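Local coordinates for protein homospermidine synthase (PDB 2PH5) that probably makes homospermidine as a homospermidine synthase, and binds NAD through a Rossmann-type nucleotide-binding domain, at residues I203-Y214 against E351-L362. Residues are numbered along the deposited sequence; the frame is centred on the assembly and turned at random.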
ATOM      1  N   ILE A 203     -23.847  -8.155  -6.083  1.00 23.73           N
ATOM      2  CA  ILE A 203     -22.893  -9.037  -6.742  1.00 21.67           C
ATOM      3  C   ILE A 203     -21.546  -8.326  -6.868  1.00 20.94           C
ATOM      4  O   ILE A 203     -21.475  -7.209  -7.374  1.00 20.02           O
ATOM      5  CB  ILE A 203     -23.342  -9.404  -8.177  1.00 22.54           C
ATOM      6  CG1 ILE A 203     -24.601 -10.276  -8.157  1.00 23.24           C
ATOM      7  CG2 ILE A 203     -22.215 -10.128  -8.895  1.00 21.09           C
ATOM      8  CD1 ILE A 203     -25.023 -10.764  -9.549  1.00 22.23           C
ATOM      9  N   HIS A 204     -20.480  -8.971  -6.410  1.00 21.31           N
ATOM     10  CA  HIS A 204     -19.145  -8.392  -6.518  1.00 21.10           C
ATOM     11  C   HIS A 204     -18.293  -9.242  -7.447  1.00 21.04           C
ATOM     12  O   HIS A 204     -18.482 -10.457  -7.550  1.00 20.66           O
ATOM     13  CB  HIS A 204     -18.410  -8.375  -5.167  1.00 19.46           C
ATOM     14  CG  HIS A 204     -18.856  -7.301  -4.226  1.00 19.92           C
ATOM     15  ND1 HIS A 204     -18.406  -7.224  -2.924  1.00 16.76           N
ATOM     16  CD2 HIS A 204     -19.716  -6.268  -4.385  1.00 18.90           C
ATOM     17  CE1 HIS A 204     -18.969  -6.195  -2.322  1.00 17.40           C
ATOM     18  NE2 HIS A 204     -19.771  -5.596  -3.186  1.00 22.37           N
ATOM     19  N   VAL A 205     -17.367  -8.588  -8.135  1.00 19.77           N
ATOM     20  CA  VAL A 205     -16.403  -9.288  -8.958  1.00 18.84           C
ATOM     21  C   VAL A 205     -15.264  -9.171  -7.960  1.00 18.28           C
ATOM     22  O   VAL A 205     -14.652  -8.107  -7.824  1.00 19.14           O
ATOM     23  CB  VAL A 205     -16.053  -8.528 -10.260  1.00 20.16           C
ATOM     24  CG1 VAL A 205     -14.948  -9.267 -11.005  1.00 17.90           C
ATOM     25  CG2 VAL A 205     -17.299  -8.422 -11.154  1.00 19.62           C
ATOM     26  N   ALA A 206     -15.049 -10.242  -7.203  1.00 17.82           N
ATOM     27  CA  ALA A 206     -14.021 -10.256  -6.172  1.00 18.65           C
ATOM     28  C   ALA A 206     -12.792 -11.014  -6.643  1.00 20.25           C
ATOM     29  O   ALA A 206     -12.848 -12.217  -6.904  1.00 22.17           O
ATOM     30  CB  ALA A 206     -14.576 -10.877  -4.899  1.00 17.11           C
ATOM     31  N   GLU A 207     -11.683 -10.293  -6.759  1.00 20.44           N
ATOM     32  CA  GLU A 207     -10.432 -10.879  -7.213  1.00 21.74           C
ATOM     33  C   GLU A 207      -9.310 -10.484  -6.277  1.00 21.58           C
ATOM     34  O   GLU A 207      -9.278  -9.367  -5.755  1.00 18.77           O
ATOM     35  CB  GLU A 207     -10.095 -10.413  -8.636  1.00 20.13           C
ATOM     36  CG  GLU A 207      -8.769 -10.940  -9.178  1.00 22.91           C
ATOM     37  CD  GLU A 207      -8.441 -10.412 -10.572  1.00 27.68           C
ATOM     38  OE1 GLU A 207      -9.332  -9.800 -11.204  1.00 28.85           O
ATOM     39  OE2 GLU A 207      -7.294 -10.616 -11.043  1.00 27.24           O
ATOM     40  N   GLN A 208      -8.384 -11.409  -6.076  1.00 21.77           N
ATOM     41  CA  GLN A 208      -7.258 -11.152  -5.210  1.00 22.28           C
ATOM     42  C   GLN A 208      -6.015 -11.795  -5.800  1.00 22.08           C
ATOM     43  O   GLN A 208      -5.889 -13.015  -5.826  1.00 23.28           O
ATOM     44  CB  GLN A 208      -7.558 -11.700  -3.825  1.00 21.40           C
ATOM     45  CG  GLN A 208      -7.008 -10.847  -2.714  1.00 26.42           C
ATOM     46  CD  GLN A 208      -7.835 -10.973  -1.457  1.00 28.57           C
ATOM     47  OE1 GLN A 208      -7.394 -10.607  -0.363  1.00 26.31           O
ATOM     48  NE2 GLN A 208      -9.056 -11.492  -1.607  1.00 30.88           N
ATOM     49  N   ASP A 209      -5.113 -10.947  -6.289  1.00 22.65           N
ATOM     50  CA  ASP A 209      -3.859 -11.367  -6.906  1.00 20.55           C
ATOM     51  C   ASP A 209      -2.790 -11.425  -5.827  1.00 21.87           C
ATOM     52  O   ASP A 209      -2.447 -10.402  -5.226  1.00 22.04           O
ATOM     53  CB  ASP A 209      -3.444 -10.348  -7.975  1.00 21.42           C
ATOM     54  CG  ASP A 209      -2.466 -10.916  -8.995  1.00 23.75           C
ATOM     55  OD1 ASP A 209      -1.564 -11.700  -8.620  1.00 24.19           O
ATOM     56  OD2 ASP A 209      -2.594 -10.558 -10.184  1.00 22.54           O
ATOM     57  N   SER A 210      -2.260 -12.624  -5.590  1.00 21.82           N
ATOM     58  CA  SER A 210      -1.219 -12.822  -4.584  1.00 20.97           C
ATOM     59  C   SER A 210       0.129 -13.180  -5.216  1.00 22.06           C
ATOM     60  O   SER A 210       1.033 -13.648  -4.530  1.00 22.98           O
ATOM     61  CB  SER A 210      -1.628 -13.930  -3.598  1.00 19.15           C
ATOM     62  OG  SER A 210      -1.752 -15.191  -4.236  1.00 20.19           O
ATOM     63  N   GLN A 211       0.277 -12.967  -6.519  1.00 22.23           N
ATOM     64  CA  GLN A 211       1.543 -13.298  -7.160  1.00 23.29           C
ATOM     65  C   GLN A 211       2.664 -12.381  -6.666  1.00 24.21           C
ATOM     66  O   GLN A 211       2.566 -11.163  -6.784  1.00 26.56           O
ATOM     67  CB  GLN A 211       1.394 -13.223  -8.688  1.00 19.85           C
ATOM     68  CG  GLN A 211       0.286 -14.164  -9.196  1.00 19.50           C
ATOM     69  CD  GLN A 211      -0.033 -14.007 -10.671  1.00 21.66           C
ATOM     70  OE1 GLN A 211       0.640 -14.589 -11.540  1.00 20.75           O
ATOM     71  NE2 GLN A 211      -1.065 -13.209 -10.968  1.00 17.74           N
ATOM     72  N   VAL A 212       3.702 -12.974  -6.074  1.00 23.69           N
ATOM     73  CA  VAL A 212       4.852 -12.218  -5.581  1.00 24.81           C
ATOM     74  C   VAL A 212       6.005 -12.406  -6.555  1.00 25.98           C
ATOM     75  O   VAL A 212       5.971 -13.309  -7.392  1.00 26.64           O
ATOM     76  CB  VAL A 212       5.315 -12.680  -4.181  1.00 25.23           C
ATOM     77  CG1 VAL A 212       4.278 -12.300  -3.147  1.00 24.79           C
ATOM     78  CG2 VAL A 212       5.574 -14.176  -4.179  1.00 25.69           C
ATOM     79  N   THR A 213       7.041 -11.583  -6.428  1.00 25.65           N
ATOM     80  CA  THR A 213       8.151 -11.650  -7.367  1.00 27.46           C
ATOM     81  C   THR A 213       9.557 -11.477  -6.814  1.00 28.28           C
ATOM     82  O   THR A 213       9.757 -11.146  -5.648  1.00 29.50           O
ATOM     83  CB  THR A 213       8.009 -10.570  -8.421  1.00 28.17           C
ATOM     84  OG1 THR A 213       8.041  -9.298  -7.767  1.00 27.82           O
ATOM     85  CG2 THR A 213       6.702 -10.715  -9.182  1.00 28.55           C
ATOM     86  N   TYR A 214      10.526 -11.686  -7.701  1.00 27.44           N
ATOM     87  CA  TYR A 214      11.936 -11.530  -7.397  1.00 25.67           C
ATOM     88  C   TYR A 214      12.675 -11.175  -8.694  1.00 25.56           C
ATOM     89  O   TYR A 214      12.494 -11.820  -9.723  1.00 22.99           O
ATOM     90  CB  TYR A 214      12.515 -12.818  -6.808  1.00 25.61           C
ATOM     91  CG  TYR A 214      14.006 -12.714  -6.597  1.00 27.34           C
ATOM     92  CD1 TYR A 214      14.536 -12.046  -5.483  1.00 28.20           C
ATOM     93  CD2 TYR A 214      14.892 -13.186  -7.564  1.00 26.76           C
ATOM     94  CE1 TYR A 214      15.917 -11.844  -5.351  1.00 26.10           C
ATOM     95  CE2 TYR A 214      16.261 -12.988  -7.441  1.00 27.63           C
ATOM     96  CZ  TYR A 214      16.766 -12.315  -6.341  1.00 27.77           C
ATOM     97  OH  TYR A 214      18.112 -12.079  -6.274  1.00 29.43           O
ATOM     98  N   GLU A 351       9.592 -13.104 -13.427  1.00 20.81           N
ATOM     99  CA  GLU A 351      10.071 -12.771 -12.100  1.00 22.57           C
ATOM    100  C   GLU A 351       9.179 -13.220 -10.949  1.00 23.71           C
ATOM    101  O   GLU A 351       9.629 -13.255  -9.803  1.00 23.92           O
ATOM    102  CB  GLU A 351      10.374 -11.275 -11.974  1.00 23.96           C
ATOM    103  CG  GLU A 351       9.304 -10.338 -12.477  1.00 30.56           C
ATOM    104  CD  GLU A 351       9.442 -10.008 -13.961  1.00 31.94           C
ATOM    105  OE1 GLU A 351       9.052 -10.850 -14.804  1.00 31.66           O
ATOM    106  OE2 GLU A 351       9.948  -8.904 -14.277  1.00 30.59           O
ATOM    107  N   ILE A 352       7.930 -13.586 -11.224  1.00 23.31           N
ATOM    108  CA  ILE A 352       7.097 -14.019 -10.117  1.00 24.45           C
ATOM    109  C   ILE A 352       7.505 -15.430  -9.707  1.00 23.23           C
ATOM    110  O   ILE A 352       7.683 -16.309 -10.545  1.00 22.34           O
ATOM    111  CB  ILE A 352       5.567 -13.933 -10.438  1.00 27.16           C
ATOM    112  CG1 ILE A 352       4.948 -15.316 -10.464  1.00 27.36           C
ATOM    113  CG2 ILE A 352       5.325 -13.229 -11.758  1.00 26.70           C
ATOM    114  CD1 ILE A 352       3.474 -15.251 -10.376  1.00 31.92           C
ATOM    115  N   ILE A 353       7.662 -15.641  -8.407  1.00 23.43           N
ATOM    116  CA  ILE A 353       8.102 -16.930  -7.896  1.00 22.31           C
ATOM    117  C   ILE A 353       7.034 -17.749  -7.173  1.00 23.25           C
ATOM    118  O   ILE A 353       7.169 -18.961  -7.040  1.00 25.38           O
ATOM    119  CB  ILE A 353       9.289 -16.726  -6.946  1.00 19.21           C
ATOM    120  CG1 ILE A 353       8.810 -16.039  -5.659  1.00 18.69           C
ATOM    121  CG2 ILE A 353      10.355 -15.899  -7.646  1.00 16.15           C
ATOM    122  CD1 ILE A 353       9.912 -15.595  -4.710  1.00 18.55           C
ATOM    123  N   ASP A 354       5.974 -17.097  -6.710  1.00 23.42           N
ATOM    124  CA  ASP A 354       4.935 -17.806  -5.978  1.00 25.77           C
ATOM    125  C   ASP A 354       3.628 -17.028  -6.069  1.00 26.69           C
ATOM    126  O   ASP A 354       3.595 -15.904  -6.584  1.00 27.42           O
ATOM    127  CB  ASP A 354       5.358 -17.933  -4.509  1.00 27.31           C
ATOM    128  CG  ASP A 354       4.538 -18.948  -3.741  1.00 30.43           C
ATOM    129  OD1 ASP A 354       4.363 -18.752  -2.521  1.00 33.44           O
ATOM    130  OD2 ASP A 354       4.075 -19.949  -4.333  1.00 32.44           O
ATOM    131  N   GLY A 355       2.549 -17.632  -5.582  1.00 26.25           N
ATOM    132  CA  GLY A 355       1.267 -16.947  -5.592  1.00 28.68           C
ATOM    133  C   GLY A 355       0.228 -17.424  -6.586  1.00 28.62           C
ATOM    134  O   GLY A 355       0.473 -18.313  -7.400  1.00 27.80           O
ATOM    135  N   CYS A 356      -0.946 -16.815  -6.521  1.00 28.81           N
ATOM    136  CA  CYS A 356      -2.022 -17.194  -7.408  1.00 31.17           C
ATOM    137  C   CYS A 356      -2.996 -16.044  -7.625  1.00 29.31           C
ATOM    138  O   CYS A 356      -2.927 -15.012  -6.954  1.00 27.56           O
ATOM    139  CB  CYS A 356      -2.759 -18.406  -6.839  1.00 33.71           C
ATOM    140  SG  CYS A 356      -3.551 -18.098  -5.265  1.00 47.37           S
ATOM    141  N   ASP A 357      -3.904 -16.227  -8.572  1.00 27.51           N
ATOM    142  CA  ASP A 357      -4.878 -15.202  -8.876  1.00 26.17           C
ATOM    143  C   ASP A 357      -6.274 -15.777  -8.662  1.00 24.86           C
ATOM    144  O   ASP A 357      -6.673 -16.718  -9.355  1.00 23.58           O
ATOM    145  CB  ASP A 357      -4.708 -14.746 -10.328  1.00 27.09           C
ATOM    146  CG  ASP A 357      -5.413 -13.433 -10.616  1.00 28.88           C
ATOM    147  OD1 ASP A 357      -6.499 -13.205 -10.039  1.00 27.30           O
ATOM    148  OD2 ASP A 357      -4.888 -12.639 -11.427  1.00 29.75           O
ATOM    149  N   GLU A 358      -7.000 -15.230  -7.686  1.00 21.80           N
ATOM    150  CA  GLU A 358      -8.357 -15.689  -7.404  1.00 19.88           C
ATOM    151  C   GLU A 358      -9.373 -14.755  -8.003  1.00 17.80           C
ATOM    152  O   GLU A 358      -9.734 -13.757  -7.394  1.00 16.58           O
ATOM    153  CB  GLU A 358      -8.643 -15.771  -5.907  1.00 21.13           C
ATOM    154  CG  GLU A 358      -8.239 -17.067  -5.292  1.00 26.10           C
ATOM    155  CD  GLU A 358      -9.117 -17.471  -4.117  1.00 27.38           C
ATOM    156  OE1 GLU A 358      -9.403 -16.615  -3.233  1.00 24.38           O
ATOM    157  OE2 GLU A 358      -9.505 -18.661  -4.084  1.00 27.16           O
ATOM    158  N   LEU A 359      -9.835 -15.086  -9.199  1.00 18.09           N
ATOM    159  CA  LEU A 359     -10.825 -14.276  -9.885  1.00 18.66           C
ATOM    160  C   LEU A 359     -12.180 -14.958  -9.779  1.00 17.37           C
ATOM    161  O   LEU A 359     -12.297 -16.150 -10.049  1.00 18.06           O
ATOM    162  CB  LEU A 359     -10.451 -14.114 -11.357  1.00 16.37           C
ATOM    163  CG  LEU A 359     -11.533 -13.471 -12.230  1.00 15.47           C
ATOM    164  CD1 LEU A 359     -11.812 -12.068 -11.720  1.00  9.97           C
ATOM    165  CD2 LEU A 359     -11.075 -13.432 -13.701  1.00 14.21           C
ATOM    166  N   GLY A 360     -13.199 -14.208  -9.375  1.00 16.03           N
ATOM    167  CA  GLY A 360     -14.519 -14.791  -9.254  1.00 18.24           C
ATOM    168  C   GLY A 360     -15.585 -13.770  -8.920  1.00 19.79           C
ATOM    169  O   GLY A 360     -15.308 -12.573  -8.856  1.00 21.27           O
ATOM    170  N   VAL A 361     -16.805 -14.253  -8.710  1.00 19.04           N
ATOM    171  CA  VAL A 361     -17.935 -13.396  -8.383  1.00 21.23           C
ATOM    172  C   VAL A 361     -18.579 -13.773  -7.061  1.00 22.52           C
ATOM    173  O   VAL A 361     -18.777 -14.946  -6.755  1.00 24.86           O
ATOM    174  CB  VAL A 361     -19.023 -13.448  -9.467  1.00 19.05           C
ATOM    175  CG1 VAL A 361     -18.561 -12.689 -10.695  1.00 18.21           C
ATOM    176  CG2 VAL A 361     -19.329 -14.892  -9.818  1.00 16.52           C
ATOM    177  N   LEU A 362     -18.916 -12.759  -6.282  1.00 23.45           N
ATOM    178  CA  LEU A 362     -19.524 -12.968  -4.989  1.00 23.90           C
ATOM    179  C   LEU A 362     -20.980 -12.545  -5.043  1.00 25.37           C
ATOM    180  O   LEU A 362     -21.282 -11.388  -5.344  1.00 24.92           O
ATOM    181  CB  LEU A 362     -18.771 -12.142  -3.950  1.00 23.00           C
ATOM    182  CG  LEU A 362     -19.136 -12.275  -2.474  1.00 23.44           C
ATOM    183  CD1 LEU A 362     -18.968 -13.731  -2.050  1.00 22.11           C
ATOM    184  CD2 LEU A 362     -18.237 -11.349  -1.635  1.00 18.88           C
TER
HETATM  185  O   HOH W   1      -4.697 -14.838  -4.154  1.00 19.07           O
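Glu207 reaches across to Asp357, its carboxylate meeting the other acid's with OE2 2.9 Å from Asp357 OD1 and the two planes turned 34° apart. They project from neighbouring antiparallel strands inside the mixed sheet of the saccharopine dehydrogenase-like C-terminal domain, on the face beside the bound NAD. Asp209 adds a third carboxylate, OD2 lying 3.3 Å from Asp357 OD2. Each acid also has a hydroxyl partner: Tyr319 for Glu207, Thr225 for Asp209, Thr392 for Asp357. Further along the same face, Leu359 CD1 packs against Glu207 CB and OE1 and the leucine touches Ala158, a residue of the NAD site.

His204 pairs with Leu362 and Gln208 with Glu358 by good two-way bonds; between them the Ala206-Gly360 bonds are weak. At Ser210 the backbone N still donates to Cys356 O, but the return bond from Cys356 N goes to Ser210 OG at 2.9 Å, a chi1 of 64° folding OG back over its own main chain. Asp209 OD1 shapes this irregular passage as an Asx turn, accepting from Gln211 N and, at 2.8 Å, from Gln211 NE2. Thr392 holds the same NE2 from outside, and Ile352 CD1 lies against the glutamine's CB, CG and OE1. Pairing then resumes near the second subunit, ending with Tyr214 N donating to Glu351 O at 2.8 Å.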